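Long-range contacts in VP1 (Merkel cell polyomavirus, PDB 4FMH), which builds the pentameric units of the viral capsid and binds sialylated glycans at a site required for infection: residues M32-P37 and I63-P68; P163-T168 and I197-P202. One frame throughout, in Å; residues are numbered along the deposited sequence.

Contact 1 of 2, residues M32-P37 and I63-P68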
ATOM      1  N   MET B  32     -16.837  22.498   5.809  1.00 14.18           N
ATOM      2  CA  MET B  32     -15.861  22.781   4.760  1.00 15.44           C
ATOM      3  C   MET B  32     -15.701  24.259   4.414  1.00 17.44           C
ATOM      4  O   MET B  32     -14.746  24.639   3.731  1.00 18.38           O
ATOM      5  CB  MET B  32     -16.236  21.997   3.498  1.00 15.33           C
ATOM      6  CG  MET B  32     -16.166  20.479   3.660  1.00 15.67           C
ATOM      7  SD  MET B  32     -14.487  19.854   3.925  1.00 18.11           S
ATOM      8  CE  MET B  32     -14.461  19.559   5.693  1.00 21.32           C
ATOM      9  N   GLY B  33     -16.636  25.090   4.868  1.00 17.05           N
ATOM     10  CA  GLY B  33     -16.580  26.520   4.590  1.00 19.55           C
ATOM     11  C   GLY B  33     -17.976  27.071   4.385  1.00 20.18           C
ATOM     12  O   GLY B  33     -18.331  28.084   4.978  1.00 20.69           O
ATOM     13  N   VAL B  34     -18.756  26.415   3.526  1.00 18.54           N
ATOM     14  CA  VAL B  34     -20.202  26.616   3.509  1.00 20.12           C
ATOM     15  C   VAL B  34     -20.770  25.635   4.534  1.00 19.63           C
ATOM     16  O   VAL B  34     -20.943  24.438   4.254  1.00 18.85           O
ATOM     17  CB  VAL B  34     -20.822  26.401   2.113  1.00 20.40           C
ATOM     18  CG1 VAL B  34     -22.321  26.675   2.141  1.00 23.26           C
ATOM     19  CG2 VAL B  34     -20.139  27.286   1.089  1.00 21.25           C
ATOM     20  N   ASN B  35     -21.038  26.154   5.729  1.00 19.33           N
ATOM     21  CA  ASN B  35     -21.252  25.310   6.898  1.00 20.74           C
ATOM     22  C   ASN B  35     -22.702  25.055   7.295  1.00 22.28           C
ATOM     23  O   ASN B  35     -22.971  24.237   8.182  1.00 23.88           O
ATOM     24  CB  ASN B  35     -20.424  25.841   8.077  1.00 21.14           C
ATOM     25  CG  ASN B  35     -18.934  25.726   7.819  1.00 21.98           C
ATOM     26  OD1 ASN B  35     -18.511  24.956   6.957  1.00 21.59           O
ATOM     27  ND2 ASN B  35     -18.133  26.490   8.554  1.00 22.86           N
ATOM     28  N   SER B  36     -23.632  25.739   6.634  1.00 23.56           N
ATOM     29  CA  SER B  36     -25.047  25.553   6.914  1.00 24.37           C
ATOM     30  C   SER B  36     -25.832  25.168   5.658  1.00 24.11           C
ATOM     31  O   SER B  36     -25.569  25.696   4.576  1.00 23.61           O
ATOM     32  CB  SER B  36     -25.633  26.816   7.553  1.00 26.54           C
ATOM     33  OG  SER B  36     -27.046  26.738   7.620  1.00 31.22           O
ATOM     34  N   PRO B  37     -26.803  24.246   5.802  1.00 23.84           N
ATOM     35  CA  PRO B  37     -27.713  23.938   4.696  1.00 25.79           C
ATOM     36  C   PRO B  37     -28.914  24.894   4.638  1.00 29.24           C
ATOM     37  O   PRO B  37     -29.692  24.848   3.679  1.00 30.97           O
ATOM     38  CB  PRO B  37     -28.186  22.523   5.035  1.00 24.69           C
ATOM     39  CG  PRO B  37     -28.191  22.495   6.537  1.00 23.91           C
ATOM     40  CD  PRO B  37     -27.060  23.394   6.981  1.00 23.51           C
ATOM     41  N   ILE B  63     -11.046  33.786   2.211  1.00 19.99           N
ATOM     42  CA  ILE B  63     -12.391  33.967   2.770  1.00 20.46           C
ATOM     43  C   ILE B  63     -12.791  32.746   3.620  1.00 19.44           C
ATOM     44  O   ILE B  63     -12.263  31.638   3.424  1.00 17.72           O
ATOM     45  CB  ILE B  63     -13.445  34.207   1.661  1.00 20.99           C
ATOM     46  CG1 ILE B  63     -13.470  33.013   0.684  1.00 19.14           C
ATOM     47  CG2 ILE B  63     -13.171  35.542   0.950  1.00 21.08           C
ATOM     48  CD1 ILE B  63     -14.544  33.088  -0.406  1.00 21.63           C
ATOM     49  N   LYS B  64     -13.724  32.953   4.548  1.00 19.57           N
ATOM     50  CA  LYS B  64     -14.223  31.892   5.435  1.00 20.54           C
ATOM     51  C   LYS B  64     -14.629  30.643   4.667  1.00 19.67           C
ATOM     52  O   LYS B  64     -14.408  29.522   5.136  1.00 18.17           O
ATOM     53  CB  LYS B  64     -15.458  32.360   6.210  1.00 22.79           C
ATOM     54  CG  LYS B  64     -15.238  33.421   7.260  1.00 32.71           C
ATOM     55  CD  LYS B  64     -16.534  33.648   8.050  1.00 40.48           C
ATOM     56  CE  LYS B  64     -17.716  33.965   7.128  1.00 42.94           C
ATOM     57  NZ  LYS B  64     -18.987  33.405   7.656  1.00 46.72           N
ATOM     58  N   GLU B  65     -15.234  30.846   3.496  1.00 17.98           N
ATOM     59  CA  GLU B  65     -15.780  29.742   2.702  1.00 17.12           C
ATOM     60  C   GLU B  65     -14.689  28.830   2.137  1.00 15.90           C
ATOM     61  O   GLU B  65     -14.980  27.731   1.677  1.00 15.74           O
ATOM     62  CB  GLU B  65     -16.670  30.265   1.574  1.00 17.49           C
ATOM     63  CG  GLU B  65     -18.013  30.851   2.030  1.00 21.16           C
ATOM     64  CD  GLU B  65     -17.912  32.248   2.641  1.00 27.11           C
ATOM     65  OE1 GLU B  65     -16.883  32.942   2.446  1.00 24.06           O
ATOM     66  OE2 GLU B  65     -18.878  32.652   3.323  1.00 30.43           O
ATOM     67  N   ASN B  66     -13.439  29.289   2.194  1.00 15.06           N
ATOM     68  CA  ASN B  66     -12.303  28.517   1.694  1.00 14.69           C
ATOM     69  C   ASN B  66     -11.437  27.906   2.791  1.00 14.47           C
ATOM     70  O   ASN B  66     -10.306  27.462   2.536  1.00 13.51           O
ATOM     71  CB  ASN B  66     -11.461  29.367   0.740  1.00 15.06           C
ATOM     72  CG  ASN B  66     -12.056  29.429  -0.656  1.00 17.93           C
ATOM     73  OD1 ASN B  66     -13.049  28.757  -0.955  1.00 18.80           O
ATOM     74  ND2 ASN B  66     -11.456  30.238  -1.517  1.00 18.45           N
ATOM     75  N   LEU B  67     -11.992  27.857   4.003  1.00 13.55           N
ATOM     76  CA  LEU B  67     -11.266  27.383   5.171  1.00 12.91           C
ATOM     77  C   LEU B  67     -12.007  26.237   5.888  1.00 13.10           C
ATOM     78  O   LEU B  67     -12.701  26.475   6.897  1.00 13.00           O
ATOM     79  CB  LEU B  67     -10.985  28.561   6.125  1.00 13.37           C
ATOM     80  CG  LEU B  67     -10.147  29.723   5.549  1.00 15.24           C
ATOM     81  CD1 LEU B  67     -10.175  30.962   6.447  1.00 14.89           C
ATOM     82  CD2 LEU B  67      -8.695  29.295   5.254  1.00 12.93           C
ATOM     83  N   PRO B  68     -11.872  24.987   5.367  1.00 12.23           N
ATOM     84  CA  PRO B  68     -12.452  23.832   6.059  1.00 10.82           C
ATOM     85  C   PRO B  68     -11.995  23.795   7.513  1.00 10.96           C
ATOM     86  O   PRO B  68     -10.828  24.087   7.821  1.00 12.28           O
ATOM     87  CB  PRO B  68     -11.901  22.628   5.275  1.00 10.55           C
ATOM     88  CG  PRO B  68     -11.688  23.170   3.891  1.00 13.19           C
ATOM     89  CD  PRO B  68     -11.211  24.592   4.105  1.00 10.20           C
TER
HETATM   90  O   HOH W   1     -15.394  26.014   7.838  1.00 19.82           O

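Contact 2 of 2, residues P163-T168 and I197-P202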
ATOM      1  N   PRO B 163     -12.971  32.857  11.547  1.00 18.00           N
ATOM      2  CA  PRO B 163     -12.630  31.708  12.386  1.00 17.47           C
ATOM      3  C   PRO B 163     -11.597  32.076  13.453  1.00 17.24           C
ATOM      4  O   PRO B 163     -11.047  33.173  13.426  1.00 16.70           O
ATOM      5  CB  PRO B 163     -12.016  30.731  11.382  1.00 16.55           C
ATOM      6  CG  PRO B 163     -11.376  31.607  10.375  1.00 18.23           C
ATOM      7  CD  PRO B 163     -12.277  32.811  10.246  1.00 17.18           C
ATOM      8  N   ILE B 164     -11.337  31.159  14.381  1.00 16.90           N
ATOM      9  CA  ILE B 164     -10.272  31.347  15.359  1.00 16.85           C
ATOM     10  C   ILE B 164      -8.953  30.855  14.771  1.00 16.49           C
ATOM     11  O   ILE B 164      -8.831  29.693  14.400  1.00 14.38           O
ATOM     12  CB  ILE B 164     -10.584  30.630  16.694  1.00 18.59           C
ATOM     13  CG1 ILE B 164     -11.797  31.288  17.366  1.00 18.29           C
ATOM     14  CG2 ILE B 164      -9.362  30.670  17.633  1.00 16.70           C
ATOM     15  CD1 ILE B 164     -12.617  30.344  18.197  1.00 25.67           C
ATOM     16  N   THR B 165      -7.975  31.753  14.679  1.00 17.40           N
ATOM     17  CA  THR B 165      -6.654  31.404  14.152  1.00 17.48           C
ATOM     18  C   THR B 165      -5.561  31.855  15.127  1.00 17.65           C
ATOM     19  O   THR B 165      -5.863  32.283  16.241  1.00 17.78           O
ATOM     20  CB  THR B 165      -6.422  31.987  12.729  1.00 18.32           C
ATOM     21  OG1 THR B 165      -6.466  33.417  12.778  1.00 18.56           O
ATOM     22  CG2 THR B 165      -7.485  31.480  11.741  1.00 18.16           C
ATOM     23  N   ILE B 166      -4.300  31.734  14.718  1.00 17.00           N
ATOM     24  CA  ILE B 166      -3.171  32.007  15.604  1.00 16.92           C
ATOM     25  C   ILE B 166      -3.158  33.459  16.098  1.00 17.71           C
ATOM     26  O   ILE B 166      -2.925  33.714  17.283  1.00 16.94           O
ATOM     27  CB  ILE B 166      -1.813  31.609  14.960  1.00 15.82           C
ATOM     28  CG1 ILE B 166      -1.773  30.093  14.693  1.00 14.83           C
ATOM     29  CG2 ILE B 166      -0.641  32.021  15.859  1.00 17.55           C
ATOM     30  CD1 ILE B 166      -0.443  29.579  14.101  1.00 14.72           C
ATOM     31  N   GLU B 167      -3.416  34.403  15.197  1.00 18.57           N
ATOM     32  CA  GLU B 167      -3.497  35.817  15.582  1.00 20.94           C
ATOM     33  C   GLU B 167      -4.537  36.031  16.697  1.00 20.63           C
ATOM     34  O   GLU B 167      -4.318  36.832  17.610  1.00 21.16           O
ATOM     35  CB  GLU B 167      -3.792  36.710  14.363  1.00 21.46           C
ATOM     36  CG  GLU B 167      -3.765  38.213  14.673  1.00 29.00           C
ATOM     37  CD  GLU B 167      -3.709  39.100  13.430  1.00 36.18           C
ATOM     38  OE1 GLU B 167      -3.532  38.578  12.304  1.00 36.46           O
ATOM     39  OE2 GLU B 167      -3.845  40.332  13.590  1.00 38.80           O
ATOM     40  N   THR B 168      -5.647  35.297  16.623  1.00 19.57           N
ATOM     41  CA  THR B 168      -6.683  35.341  17.655  1.00 20.74           C
ATOM     42  C   THR B 168      -6.137  34.991  19.044  1.00 20.92           C
ATOM     43  O   THR B 168      -6.411  35.695  20.010  1.00 20.56           O
ATOM     44  CB  THR B 168      -7.868  34.396  17.332  1.00 19.02           C
ATOM     45  OG1 THR B 168      -8.211  34.507  15.945  1.00 17.99           O
ATOM     46  CG2 THR B 168      -9.088  34.739  18.200  1.00 18.90           C
ATOM     47  N   ILE B 197      -8.615  23.764   9.668  1.00 11.79           N
ATOM     48  CA  ILE B 197      -7.711  22.638   9.562  1.00 11.56           C
ATOM     49  C   ILE B 197      -6.299  23.067   9.128  1.00 12.40           C
ATOM     50  O   ILE B 197      -5.304  22.559   9.666  1.00 12.21           O
ATOM     51  CB  ILE B 197      -8.307  21.578   8.615  1.00 11.56           C
ATOM     52  CG1 ILE B 197      -9.600  21.007   9.227  1.00 10.89           C
ATOM     53  CG2 ILE B 197      -7.286  20.472   8.289  1.00 10.44           C
ATOM     54  CD1 ILE B 197     -10.534  20.339   8.204  1.00 11.15           C
ATOM     55  N   GLU B 198      -6.206  24.014   8.188  1.00 10.98           N
ATOM     56  CA  GLU B 198      -4.900  24.451   7.678  1.00 11.41           C
ATOM     57  C   GLU B 198      -4.108  25.283   8.699  1.00 11.57           C
ATOM     58  O   GLU B 198      -2.942  25.618   8.474  1.00 12.43           O
ATOM     59  CB  GLU B 198      -5.043  25.211   6.349  1.00 11.20           C
ATOM     60  CG  GLU B 198      -5.485  26.682   6.489  1.00 12.18           C
ATOM     61  CD  GLU B 198      -5.394  27.437   5.163  1.00 16.37           C
ATOM     62  OE1 GLU B 198      -5.873  26.900   4.144  1.00 15.38           O
ATOM     63  OE2 GLU B 198      -4.849  28.563   5.142  1.00 16.95           O
ATOM     64  N   VAL B 199      -4.743  25.608   9.821  1.00 12.21           N
ATOM     65  CA  VAL B 199      -4.081  26.376  10.868  1.00 11.58           C
ATOM     66  C   VAL B 199      -3.751  25.516  12.093  1.00 11.96           C
ATOM     67  O   VAL B 199      -2.722  25.723  12.736  1.00 13.04           O
ATOM     68  CB  VAL B 199      -4.940  27.582  11.318  1.00 12.14           C
ATOM     69  CG1 VAL B 199      -4.274  28.308  12.483  1.00 10.71           C
ATOM     70  CG2 VAL B 199      -5.183  28.538  10.157  1.00 11.66           C
ATOM     71  N   TRP B 200      -4.636  24.568  12.409  1.00 12.19           N
ATOM     72  CA  TRP B 200      -4.602  23.848  13.693  1.00 12.15           C
ATOM     73  C   TRP B 200      -4.472  22.343  13.518  1.00 12.14           C
ATOM     74  O   TRP B 200      -5.164  21.737  12.688  1.00 13.24           O
ATOM     75  CB  TRP B 200      -5.881  24.119  14.488  1.00 11.33           C
ATOM     76  CG  TRP B 200      -6.134  25.558  14.815  1.00 11.82           C
ATOM     77  CD1 TRP B 200      -7.058  26.376  14.240  1.00 11.38           C
ATOM     78  CD2 TRP B 200      -5.457  26.347  15.803  1.00 12.42           C
ATOM     79  NE1 TRP B 200      -6.996  27.631  14.798  1.00 12.22           N
ATOM     80  CE2 TRP B 200      -6.028  27.638  15.767  1.00 12.06           C
ATOM     81  CE3 TRP B 200      -4.428  26.084  16.719  1.00 12.93           C
ATOM     82  CZ2 TRP B 200      -5.606  28.674  16.615  1.00 12.81           C
ATOM     83  CZ3 TRP B 200      -4.001  27.115  17.554  1.00 13.06           C
ATOM     84  CH2 TRP B 200      -4.590  28.395  17.490  1.00 14.12           C
ATOM     85  N   CYS B 201      -3.598  21.742  14.319  1.00 12.25           N
ATOM     86  CA  CYS B 201      -3.446  20.297  14.355  1.00 13.34           C
ATOM     87  C   CYS B 201      -3.527  19.840  15.812  1.00 12.71           C
ATOM     88  O   CYS B 201      -3.360  20.664  16.715  1.00 12.86           O
ATOM     89  CB  CYS B 201      -2.113  19.892  13.722  1.00 13.50           C
ATOM     90  SG  CYS B 201      -0.640  20.461  14.615  1.00 16.62           S
ATOM     91  N   PRO B 202      -3.790  18.540  16.054  1.00 12.55           N
ATOM     92  CA  PRO B 202      -3.809  18.069  17.443  1.00 13.67           C
ATOM     93  C   PRO B 202      -2.443  18.267  18.103  1.00 13.92           C
ATOM     94  O   PRO B 202      -1.421  18.017  17.466  1.00 13.77           O
ATOM     95  CB  PRO B 202      -4.118  16.570  17.307  1.00 13.31           C
ATOM     96  CG  PRO B 202      -4.739  16.420  15.957  1.00 13.53           C
ATOM     97  CD  PRO B 202      -4.061  17.445  15.104  1.00 12.37           C
TER

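Contact 1 of 2, residues M32-P37 and I63-P68
The end of M32 and the pyrrolidine ring of P68 meet at about a right angle, with CE of M32 4.0 Å from CB of P68. The CB of M32 points away from P68, but bends at chi2 (-66°) and chi3 (102°) fold SD and CE back onto the ring. M32 O lies 3.3 Å from P68 N, which has no hydrogen to give, so the two only pack. Beside it the two backbones nearly touch, and G33 CA directs a nearly straight CA-H...O contact at E65 O (3.5 Å). With no side chain, G33 can come this close, and its phi of 144° suits glycine in any case. V34 CG2 adds a loose contact to E65 CG.

N35 fixes the turn: its OD1 accepts the G33 N-H at 2.8 Å, while its ND2 donates to a water that in turn donates to L67 O and so bridges the two segments. Within 63-68, N66 N bonds to I63 O and L67 N to K64 O, closing the short 3-10 turn.

Both segments belong to the long connection between strands 11-28 and 71-76. M32 and P68 rest on I258 of strand 250-263, whereas V34 and N66 lean on Y50, a residue of the glycan pocket.

Contact 2 of 2, residues P163-T168 and I197-P202
One direct hydrogen bond joins W200 to I164: the indole NE1 donates to I164 O at 2.8 Å, with an N-H...O angle of 166°. The carbonyl oxygen sits at the ring edge, close to the indole plane, whereas the donor is tilted 32° from the plane of the carbonyl. A second bond lies within 163-168, where OG1 of T168, the N3 residue, receives the N-H of T165, the N-cap residue of helix 166-170, at 3.0 Å. This is one half of a capping box, as the T165 side chain makes no capping bond in return. T168 OG1 also bonds to T158 OG1.

Apolar contacts flank the polar link. V199 CG1, anti to its own backbone nitrogen (chi1 176°), packs against I166 CG1 at 3.8 Å and also lies over one face of the W200 ring, offset toward the rim. The other branch, V199 CG2, meets T165 CG2 at 4.1 Å, the two side chains crossing at about a right angle. The six-membered ring of the indole comes up to the start of the helix, CZ2 lying 3.5 Å from T165 C and CH2 4.3 Å from I166 CG1.

Y195 stacks edge-to-face with W200, and L144 of strand 142-146 touches it too. E198 and I197 bond to H111 and S105 of a neighbouring subunit.

The bond satisfies the buried indole N-H and, with V199 over one face, holds the ring's rotation, while methyl and methylene groups join the helix start to the beginning of strand 200-202.

How the contacts relate
Contact 1 is only partly buried and ties together two parts of one long loop, through backbone contacts of G33 and E65, M32 against P68, and a bridging water. Contact 2 lies in the buried interior, where a helix start meets the beginning of strand 200-202 through branched aliphatic side chains and an indole whose one polar atom is bonded. Their centres are about 14 Å apart, and they join directly: P68 O probably accepts a hydrogen bond from I197 N at 2.9 Å, and L67 packs on both P163 and E198. I258 of strand 250-263 touches M32 and P68 and also I197, at the start of the second contact's later segment.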